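PDB 3JST: putative pterin-4-alpha-carbinolamine dehydratase from Brucella melitensis, which probably catalyses the dehydration of 4a-hydroxytetrahydrobiopterin to the quinonoid 6,7-dihydrobiopterin, releasing water. Local coordinates for residues F63-Y66 and N67-D70; N79-T82 and E83-K87; I86-A89 and R90-A94. All blocks are in the same frame, centred on the assembly; numbering follows the deposited sequence.

How the interactions relate
Following the chain from its N terminus, interaction 1 comes first: it closes the two-residue hairpin loop between strands 61-65 and 68-73 of the antiparallel sheet. The chain then leaves strand 68-73, and interaction 2 joins the loop 79-82 to the first turn of helix 83-96, on the opposite side of the chain's centre, about 22 Å from interaction 1 between centres. Interaction 3 continues along the same helix, its centre about 11 Å from that of interaction 2. Interaction 1 closes before the others open, interactions 2 and 3 overlap on Ile86 and Lys87, and none nests within another. Met88, Ala89 and Met92 of interaction 3 pack on strand 68-73, linking the helix to the hairpin.

Interaction 1. Residues F63-Y66 and N67-D70; sequences FNAY and NRVD
Phe63 and Asp70 face each other as a hydrogen-bonded antiparallel pair: Phe63 N gives to Asp70 O and Asp70 N to Phe63 O, each at 2.8 Å. Nearer the loop, Ala65 and Arg68 form the second such pair, with Ala65 N 3.0 Å from Arg68 O. The return bond, Arg68 N to Ala65 O, closes a type II' turn with Tyr66 and Asn67 at its corners, Tyr66 in the positive-phi position. Between the two pairs, Asn64 and Val69 form a non-hydrogen-bonded pair.

A side-chain amide reinforces the backbone ladder. Asn64 ND2 reaches Arg68 O at 2.9 Å in a bent bond (138°), tilted from the amide plane, and also gives to Tyr66 O, which lies close to that plane. Both bonds approach their carbonyls from above the carbonyl plane. Arg68 O thus accepts from Asn64 ND2 as well as Ala65 N, and the amide of Asn64 spans the turn.

Phe63, Ala65, Arg68 and Asp70 put their side chains on one face of the sheet. With CG anti to N (chi1 170°), the Phe63 ring runs beside the Asp70 carboxylate, their planes 13° apart and CD2 3.5 Å from Asp70 OD2. Arg68 bends at chi3 to carry its guanidinium over the methyl of Ala65, where NH2 comes within 3.6 Å of CB, while NH1 meets the edge of the Phe63 ring. Asp70 OD1 is hydrogen-bonded to Ser33 OG, and Asn67 ND2 to Phe36 O, tying the hairpin to the strand 30-35 side.

Val69 and Asn64 share the other face, packed against helix 39-56. The chemistry is therefore divided: on the helix side a buried valine beside an amide that bridges the carbonyls of Tyr66 and Arg68, the latter already bonded to Ala65 N, and on the opposite face charged groups laid along a ring and a methyl.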
ATOM      1  N   PHE A  63     -10.474  -0.072   0.809  1.00  9.25           N
ATOM      2  CA  PHE A  63     -11.822   0.214   1.279  1.00  8.99           C
ATOM      3  C   PHE A  63     -11.890   1.702   1.568  1.00  8.58           C
ATOM      4  O   PHE A  63     -10.955   2.259   2.150  1.00  8.45           O
ATOM      5  CB  PHE A  63     -12.102  -0.584   2.562  1.00  8.91           C
ATOM      6  CG  PHE A  63     -13.372  -0.184   3.275  1.00  9.84           C
ATOM      7  CD1 PHE A  63     -14.596  -0.722   2.902  1.00 10.39           C
ATOM      8  CD2 PHE A  63     -13.339   0.727   4.331  1.00 10.75           C
ATOM      9  CE1 PHE A  63     -15.767  -0.356   3.563  1.00 10.89           C
ATOM     10  CE2 PHE A  63     -14.506   1.096   4.999  1.00 10.72           C
ATOM     11  CZ  PHE A  63     -15.719   0.555   4.616  1.00 10.95           C
ATOM     12  N   ASN A  64     -12.984   2.338   1.160  1.00  7.94           N
ATOM     13  CA  ASN A  64     -13.225   3.748   1.473  1.00  7.62           C
ATOM     14  C   ASN A  64     -14.606   3.935   2.093  1.00  7.37           C
ATOM     15  O   ASN A  64     -15.574   3.290   1.690  1.00  7.11           O
ATOM     16  CB  ASN A  64     -13.056   4.613   0.213  1.00  7.28           C
ATOM     17  CG  ASN A  64     -13.656   6.006   0.358  1.00  6.81           C
ATOM     18  OD1 ASN A  64     -14.650   6.321  -0.288  1.00  5.57           O
ATOM     19  ND2 ASN A  64     -13.056   6.841   1.206  1.00  6.60           N
ATOM     20  N   ALA A  65     -14.668   4.795   3.102  1.00  7.31           N
ATOM     21  CA  ALA A  65     -15.919   5.225   3.712  1.00  7.34           C
ATOM     22  C   ALA A  65     -15.745   6.691   4.088  1.00  7.52           C
ATOM     23  O   ALA A  65     -15.041   7.005   5.041  1.00  6.99           O
ATOM     24  CB  ALA A  65     -16.238   4.389   4.944  1.00  7.43           C
ATOM     25  N   TYR A  66     -16.361   7.577   3.309  1.00  7.76           N
ATOM     26  CA  TYR A  66     -16.187   9.023   3.456  1.00  8.09           C
ATOM     27  C   TYR A  66     -14.693   9.405   3.458  1.00  8.19           C
ATOM     28  O   TYR A  66     -14.045   9.327   2.414  1.00  7.67           O
ATOM     29  CB  TYR A  66     -16.951   9.548   4.690  1.00  8.39           C
ATOM     30  CG  TYR A  66     -16.970  11.064   4.804  1.00  9.39           C
ATOM     31  CD1 TYR A  66     -17.544  11.844   3.808  1.00 10.67           C
ATOM     32  CD2 TYR A  66     -16.411  11.714   5.903  1.00 10.82           C
ATOM     33  CE1 TYR A  66     -17.553  13.228   3.891  1.00 11.49           C
ATOM     34  CE2 TYR A  66     -16.421  13.104   5.998  1.00 11.58           C
ATOM     35  CZ  TYR A  66     -16.993  13.853   4.989  1.00 11.99           C
ATOM     36  OH  TYR A  66     -17.015  15.228   5.072  1.00 13.47           O
ATOM     37  N   ASN A  67     -14.135   9.761   4.615  1.00  8.50           N
ATOM     38  CA  ASN A  67     -12.761  10.270   4.676  1.00  9.18           C
ATOM     39  C   ASN A  67     -11.699   9.225   5.028  1.00  9.55           C
ATOM     40  O   ASN A  67     -10.512   9.557   5.143  1.00  9.65           O
ATOM     41  CB  ASN A  67     -12.679  11.443   5.659  1.00  9.34           C
ATOM     42  CG  ASN A  67     -13.010  11.040   7.087  1.00  9.59           C
ATOM     43  OD1 ASN A  67     -13.686  10.037   7.327  1.00  8.99           O
ATOM     44  ND2 ASN A  67     -12.540  11.831   8.044  1.00 11.11           N
ATOM     45  N   ARG A  68     -12.119   7.972   5.199  1.00  9.99           N
ATOM     46  CA  ARG A  68     -11.200   6.883   5.537  1.00 10.40           C
ATOM     47  C   ARG A  68     -10.886   6.051   4.312  1.00 10.09           C
ATOM     48  O   ARG A  68     -11.796   5.678   3.573  1.00  9.75           O
ATOM     49  CB  ARG A  68     -11.809   5.968   6.603  1.00 10.98           C
ATOM     50  CG  ARG A  68     -11.971   6.624   7.959  1.00 13.22           C
ATOM     51  CD  ARG A  68     -12.579   5.675   8.984  1.00 16.51           C
ATOM     52  NE  ARG A  68     -14.043   5.623   8.899  1.00 18.32           N
ATOM     53  CZ  ARG A  68     -14.774   4.557   8.555  1.00 19.78           C
ATOM     54  NH1 ARG A  68     -14.210   3.391   8.247  1.00 20.04           N
ATOM     55  NH2 ARG A  68     -16.101   4.658   8.534  1.00 20.41           N
ATOM     56  N   VAL A  69      -9.603   5.754   4.106  1.00  9.59           N
ATOM     57  CA  VAL A  69      -9.187   4.781   3.101  1.00  9.76           C
ATOM     58  C   VAL A  69      -8.256   3.750   3.739  1.00  9.98           C
ATOM     59  O   VAL A  69      -7.176   4.103   4.219  1.00 10.09           O
ATOM     60  CB  VAL A  69      -8.457   5.430   1.900  1.00  9.82           C
ATOM     61  CG1 VAL A  69      -8.282   4.403   0.789  1.00  9.21           C
ATOM     62  CG2 VAL A  69      -9.211   6.652   1.400  1.00  9.17           C
ATOM     63  N   ASP A  70      -8.693   2.490   3.763  1.00  9.93           N
ATOM     64  CA  ASP A  70      -7.881   1.391   4.272  1.00 10.09           C
ATOM     65  C   ASP A  70      -7.289   0.641   3.094  1.00  9.89           C
ATOM     66  O   ASP A  70      -8.023   0.200   2.216  1.00  9.59           O
ATOM     67  CB  ASP A  70      -8.731   0.428   5.108  1.00 10.12           C
ATOM     68  CG  ASP A  70      -9.426   1.119   6.260  1.00 10.75           C
ATOM     69  OD1 ASP A  70      -8.813   2.009   6.879  1.00 11.21           O
ATOM     70  OD2 ASP A  70     -10.595   0.779   6.533  1.00 11.97           O
TER

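Interaction 2. Residues N79-T82 and E83-K87; sequences NGVT and ELDIK
Gly80, which with Asn79 faces Thr75 in a G1 beta bulge, leads to Val81, whose CA lies 3.4 Å from Asp85 OD2. The CG1 methyl of Val81 lies across the Asp85 side chain, 4.0 Å from Asp85 CB, and reaches Ile86 CD1 at 4.2 Å, an apolar touch beside the polar cap.

Thr82 carries the contact as N-cap of helix 83-96. Its backbone N donates to Asp85 OD2 at 2.9 Å in a nearly straight bond (168°) that uses the anti lone pair of the carboxylate. The Thr82 hydroxyl, for its part, takes the N-H of Leu84, the residue before Asp85: OG1 is 3.3 Å from Leu84 N, in a bent bond (137°). It is placed there by chi1 74°, which sets OG1 between the backbone N and the carbonyl carbon. Thr82 and Asp85 are the two residues of a capping box. Thr82 O begins the helical ladder, taking Ile86 N at 3.3 Å and Asp85 N through a weak, bent bond. One residue thus offers a donor and two acceptors to the first turn, so the helix start is held through both backbone and side chain.

Thr75 OG1 is hydrogen-bonded to both Thr82 OG1 and Asp85 OD2, and His58 NE2 to Asp85 OD1, so the cap belongs to a wider buried polar network. Around it, Val81 packs on Met11 and Ile86 on Ala14 of helix 8-16, while Lys87 turns to Tyr52 and Leu56 of helix 39-56, placing the start of helix 83-96 beside both other helices.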
ATOM      1  N   ASN A  79       2.606 -14.488  -4.488  1.00 10.59           N
ATOM      2  CA  ASN A  79       1.970 -14.959  -3.256  1.00 10.08           C
ATOM      3  C   ASN A  79       2.642 -14.391  -2.004  1.00  9.76           C
ATOM      4  O   ASN A  79       2.938 -15.112  -1.044  1.00  9.59           O
ATOM      5  CB  ASN A  79       1.948 -16.492  -3.215  1.00 10.04           C
ATOM      6  CG  ASN A  79       0.890 -17.041  -2.263  1.00  9.93           C
ATOM      7  OD1 ASN A  79      -0.207 -16.491  -2.151  1.00  9.81           O
ATOM      8  ND2 ASN A  79       1.213 -18.136  -1.588  1.00  8.85           N
ATOM      9  N   GLY A  80       2.884 -13.088  -2.021  1.00  9.19           N
ATOM     10  CA  GLY A  80       3.505 -12.430  -0.889  1.00  9.08           C
ATOM     11  C   GLY A  80       3.794 -10.970  -1.146  1.00  8.85           C
ATOM     12  O   GLY A  80       3.355 -10.407  -2.151  1.00  8.53           O
ATOM     13  N   VAL A  81       4.539 -10.370  -0.221  1.00  8.67           N
ATOM     14  CA  VAL A  81       4.940  -8.975  -0.308  1.00  8.59           C
ATOM     15  C   VAL A  81       6.224  -8.871  -1.127  1.00  8.68           C
ATOM     16  O   VAL A  81       7.192  -9.590  -0.866  1.00  8.78           O
ATOM     17  CB  VAL A  81       5.163  -8.371   1.091  1.00  8.44           C
ATOM     18  CG1 VAL A  81       5.571  -6.903   0.984  1.00  7.99           C
ATOM     19  CG2 VAL A  81       3.897  -8.523   1.946  1.00  8.54           C
ATOM     20  N   THR A  82       6.216  -7.982  -2.117  1.00  8.78           N
ATOM     21  CA  THR A  82       7.365  -7.752  -2.991  1.00  8.88           C
ATOM     22  C   THR A  82       7.651  -6.250  -3.070  1.00  9.14           C
ATOM     23  O   THR A  82       6.933  -5.433  -2.481  1.00  8.86           O
ATOM     24  CB  THR A  82       7.105  -8.279  -4.427  1.00  8.86           C
ATOM     25  OG1 THR A  82       6.190  -7.406  -5.110  1.00  9.15           O
ATOM     26  CG2 THR A  82       6.550  -9.703  -4.405  1.00  8.48           C
ATOM     27  N   GLU A  83       8.690  -5.896  -3.821  1.00  9.39           N
ATOM     28  CA  GLU A  83       9.073  -4.503  -4.039  1.00  9.82           C
ATOM     29  C   GLU A  83       7.941  -3.659  -4.641  1.00  9.75           C
ATOM     30  O   GLU A  83       7.863  -2.466  -4.376  1.00 10.06           O
ATOM     31  CB  GLU A  83      10.335  -4.440  -4.918  1.00 10.06           C
ATOM     32  CG  GLU A  83      10.844  -3.032  -5.275  1.00 11.16           C
ATOM     33  CD  GLU A  83      11.225  -2.176  -4.065  1.00 13.27           C
ATOM     34  OE1 GLU A  83      11.368  -2.710  -2.945  1.00 14.56           O
ATOM     35  OE2 GLU A  83      11.397  -0.953  -4.246  1.00 14.35           O
ATOM     36  N   LEU A  84       7.063  -4.273  -5.432  1.00  9.64           N
ATOM     37  CA  LEU A  84       5.890  -3.572  -5.974  1.00  9.45           C
ATOM     38  C   LEU A  84       4.982  -3.007  -4.868  1.00  9.47           C
ATOM     39  O   LEU A  84       4.464  -1.893  -4.979  1.00  9.41           O
ATOM     40  CB  LEU A  84       5.077  -4.513  -6.864  1.00  9.55           C
ATOM     41  CG  LEU A  84       5.721  -4.986  -8.164  1.00  9.96           C
ATOM     42  CD1 LEU A  84       4.858  -6.054  -8.837  1.00  9.88           C
ATOM     43  CD2 LEU A  84       5.966  -3.814  -9.097  1.00 10.67           C
ATOM     44  N   ASP A  85       4.794  -3.782  -3.804  1.00  9.18           N
ATOM     45  CA  ASP A  85       3.998  -3.348  -2.662  1.00  9.22           C
ATOM     46  C   ASP A  85       4.706  -2.232  -1.908  1.00  9.32           C
ATOM     47  O   ASP A  85       4.076  -1.268  -1.467  1.00  8.85           O
ATOM     48  CB  ASP A  85       3.732  -4.527  -1.729  1.00  9.26           C
ATOM     49  CG  ASP A  85       3.016  -5.653  -2.430  1.00  9.15           C
ATOM     50  OD1 ASP A  85       1.900  -5.399  -2.934  1.00  9.37           O
ATOM     51  OD2 ASP A  85       3.574  -6.771  -2.497  1.00  8.02           O
ATOM     52  N   ILE A  86       6.022  -2.362  -1.785  1.00  9.61           N
ATOM     53  CA  ILE A  86       6.840  -1.326  -1.162  1.00  9.95           C
ATOM     54  C   ILE A  86       6.772  -0.027  -1.971  1.00 10.10           C
ATOM     55  O   ILE A  86       6.631   1.046  -1.403  1.00 10.36           O
ATOM     56  CB  ILE A  86       8.318  -1.764  -1.010  1.00  9.73           C
ATOM     57  CG1 ILE A  86       8.434  -3.095  -0.243  1.00  9.82           C
ATOM     58  CG2 ILE A  86       9.128  -0.674  -0.316  1.00  9.57           C
ATOM     59  CD1 ILE A  86       7.611  -3.185   1.043  1.00  9.61           C
ATOM     60  N   LYS A  87       6.874  -0.130  -3.292  1.00 10.46           N
ATOM     61  CA  LYS A  87       6.777   1.046  -4.166  1.00 10.87           C
ATOM     62  C   LYS A  87       5.421   1.742  -4.032  1.00 10.77           C
ATOM     63  O   LYS A  87       5.346   2.976  -3.964  1.00 10.58           O
ATOM     64  CB  LYS A  87       7.025   0.659  -5.628  1.00 10.95           C
ATOM     65  CG  LYS A  87       8.468   0.320  -5.932  1.00 12.23           C
ATOM     66  CD  LYS A  87       8.663  -0.130  -7.375  1.00 14.08           C
ATOM     67  CE  LYS A  87       8.807   1.047  -8.313  1.00 15.86           C
ATOM     68  NZ  LYS A  87       9.052   0.610  -9.720  1.00 18.17           N
TER

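Interaction 3. Residues I86-A89 and R90-A94; sequences IKMA and RKMNA
Ile86 O to Arg90 N, Lys87 O to Lys91 N, Met88 O to Met92 N and Ala89 O to Asn93 N form an unbroken run of i to i+4 helical bonds, 2.8 to 2.9 Å long, the one at Met88 O lying nearly along the C=O axis.

Arg90 folds back over the preceding turn. The chain runs out straight through chi2 and then bends at chi3 (-53°), which brings the guanidinium back along the helix with Ile86 O over one of its faces. NH2 comes to 3.5 Å from the CG2 branch of Ile86, and NH1 lies 3.9 Å from Lys87 CG, so the ends of the guanidinium touch aliphatic carbons of two residues of the preceding turn. NH1 also has a long, weak ion pair with Glu83 OE2, one turn further back. Lys87 NZ stays 6.7 Å from Arg90 NH1, which probably limits repulsion between the like charges.

Met88 and Met92 meet on another side of the helix. Met88, bent at chi2 and chi3, curls across the extended Met92 chain. The terminal methyl CE of Met92 lies 3.7 Å from Met88 SD and near Met88 CG, while Met92 CG passes 3.3 Å from Met88 O.

Asn93 has its amide taken up beyond the helix: OD1 by Arg32 NH2 and Trp21 NE1, ND2 by Asp19 O. Met88 rests on Leu73, Met92 on Val71, Phe34 and Phe45, and Ala89 on Ile30 and Leu73. This is an amphipathic helix with sulfur-containing and methyl side chains on its buried side, packed against the antiparallel sheet in the alpha+beta fold of the pterin-4-alpha-carbinolamine dehydratase family.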
ATOM      1  N   ILE A  86       6.022  -2.362  -1.785  1.00  9.61           N
ATOM      2  CA  ILE A  86       6.840  -1.326  -1.162  1.00  9.95           C
ATOM      3  C   ILE A  86       6.772  -0.027  -1.971  1.00 10.10           C
ATOM      4  O   ILE A  86       6.631   1.046  -1.403  1.00 10.36           O
ATOM      5  CB  ILE A  86       8.318  -1.764  -1.010  1.00  9.73           C
ATOM      6  CG1 ILE A  86       8.434  -3.095  -0.243  1.00  9.82           C
ATOM      7  CG2 ILE A  86       9.128  -0.674  -0.316  1.00  9.57           C
ATOM      8  CD1 ILE A  86       7.611  -3.185   1.043  1.00  9.61           C
ATOM      9  N   LYS A  87       6.874  -0.130  -3.292  1.00 10.46           N
ATOM     10  CA  LYS A  87       6.777   1.046  -4.166  1.00 10.87           C
ATOM     11  C   LYS A  87       5.421   1.742  -4.032  1.00 10.77           C
ATOM     12  O   LYS A  87       5.346   2.976  -3.964  1.00 10.58           O
ATOM     13  CB  LYS A  87       7.025   0.659  -5.628  1.00 10.95           C
ATOM     14  CG  LYS A  87       8.468   0.320  -5.932  1.00 12.23           C
ATOM     15  CD  LYS A  87       8.663  -0.130  -7.375  1.00 14.08           C
ATOM     16  CE  LYS A  87       8.807   1.047  -8.313  1.00 15.86           C
ATOM     17  NZ  LYS A  87       9.052   0.610  -9.720  1.00 18.17           N
ATOM     18  N   MET A  88       4.356   0.948  -3.990  1.00 10.86           N
ATOM     19  CA  MET A  88       3.006   1.487  -3.881  1.00 11.21           C
ATOM     20  C   MET A  88       2.794   2.167  -2.528  1.00 11.10           C
ATOM     21  O   MET A  88       2.264   3.269  -2.469  1.00 11.02           O
ATOM     22  CB  MET A  88       1.963   0.385  -4.103  1.00 11.28           C
ATOM     23  CG  MET A  88       0.513   0.838  -3.946  1.00 12.16           C
ATOM     24  SD  MET A  88       0.044   2.182  -5.052  1.00 14.00           S
ATOM     25  CE  MET A  88      -0.281   1.262  -6.562  1.00 13.53           C
ATOM     26  N   ALA A  89       3.216   1.513  -1.449  1.00 11.02           N
ATOM     27  CA  ALA A  89       3.105   2.096  -0.111  1.00 11.30           C
ATOM     28  C   ALA A  89       3.881   3.412  -0.023  1.00 11.57           C
ATOM     29  O   ALA A  89       3.390   4.397   0.530  1.00 11.21           O
ATOM     30  CB  ALA A  89       3.597   1.114   0.945  1.00 11.05           C
ATOM     31  N   ARG A  90       5.089   3.414  -0.581  1.00 11.82           N
ATOM     32  CA  ARG A  90       5.921   4.610  -0.647  1.00 12.30           C
ATOM     33  C   ARG A  90       5.211   5.746  -1.381  1.00 11.90           C
ATOM     34  O   ARG A  90       5.175   6.869  -0.883  1.00 11.60           O
ATOM     35  CB  ARG A  90       7.257   4.287  -1.332  1.00 12.72           C
ATOM     36  CG  ARG A  90       8.195   5.476  -1.513  1.00 14.87           C
ATOM     37  CD  ARG A  90       9.492   5.093  -2.234  1.00 16.10           C
ATOM     38  NE  ARG A  90      10.161   3.959  -1.603  1.00 17.51           N
ATOM     39  CZ  ARG A  90      10.558   2.841  -2.221  1.00 18.14           C
ATOM     40  NH1 ARG A  90      10.378   2.659  -3.528  1.00 18.64           N
ATOM     41  NH2 ARG A  90      11.159   1.890  -1.514  1.00 17.73           N
ATOM     42  N   LYS A  91       4.648   5.446  -2.555  1.00 11.70           N
ATOM     43  CA  LYS A  91       3.959   6.453  -3.372  1.00 11.72           C
ATOM     44  C   LYS A  91       2.714   6.980  -2.670  1.00 11.44           C
ATOM     45  O   LYS A  91       2.461   8.187  -2.671  1.00 11.01           O
ATOM     46  CB  LYS A  91       3.562   5.884  -4.738  1.00 11.78           C
ATOM     47  CG  LYS A  91       2.971   6.916  -5.704  1.00 12.63           C
ATOM     48  CD  LYS A  91       4.024   7.924  -6.186  1.00 14.16           C
ATOM     49  CE  LYS A  91       3.503   8.729  -7.366  1.00 14.74           C
ATOM     50  NZ  LYS A  91       4.507   9.679  -7.908  1.00 14.91           N
ATOM     51  N   MET A  92       1.941   6.067  -2.083  1.00 11.19           N
ATOM     52  CA  MET A  92       0.756   6.440  -1.308  1.00 10.87           C
ATOM     53  C   MET A  92       1.112   7.377  -0.160  1.00 10.95           C
ATOM     54  O   MET A  92       0.414   8.362   0.078  1.00 10.87           O
ATOM     55  CB  MET A  92       0.051   5.199  -0.769  1.00 10.62           C
ATOM     56  CG  MET A  92      -0.783   4.488  -1.814  1.00 10.55           C
ATOM     57  SD  MET A  92      -1.595   3.009  -1.193  1.00 10.51           S
ATOM     58  CE  MET A  92      -2.680   2.653  -2.576  1.00 10.32           C
ATOM     59  N   ASN A  93       2.200   7.069   0.543  1.00 10.84           N
ATOM     60  CA  ASN A  93       2.686   7.941   1.611  1.00 10.94           C
ATOM     61  C   ASN A  93       3.063   9.332   1.101  1.00 10.86           C
ATOM     62  O   ASN A  93       2.829  10.328   1.789  1.00 10.73           O
ATOM     63  CB  ASN A  93       3.861   7.297   2.361  1.00 10.78           C
ATOM     64  CG  ASN A  93       3.402   6.364   3.468  1.00 11.27           C
ATOM     65  OD1 ASN A  93       2.254   5.918   3.477  1.00 10.56           O
ATOM     66  ND2 ASN A  93       4.291   6.077   4.420  1.00 11.03           N
ATOM     67  N   ALA A  94       3.631   9.393  -0.103  1.00 10.90           N
ATOM     68  CA  ALA A  94       3.990  10.664  -0.727  1.00 11.12           C
ATOM     69  C   ALA A  94       2.738  11.453  -1.120  1.00 11.34           C
ATOM     70  O   ALA A  94       2.670  12.658  -0.905  1.00 11.30           O
ATOM     71  CB  ALA A  94       4.884  10.434  -1.952  1.00 10.94           C
TER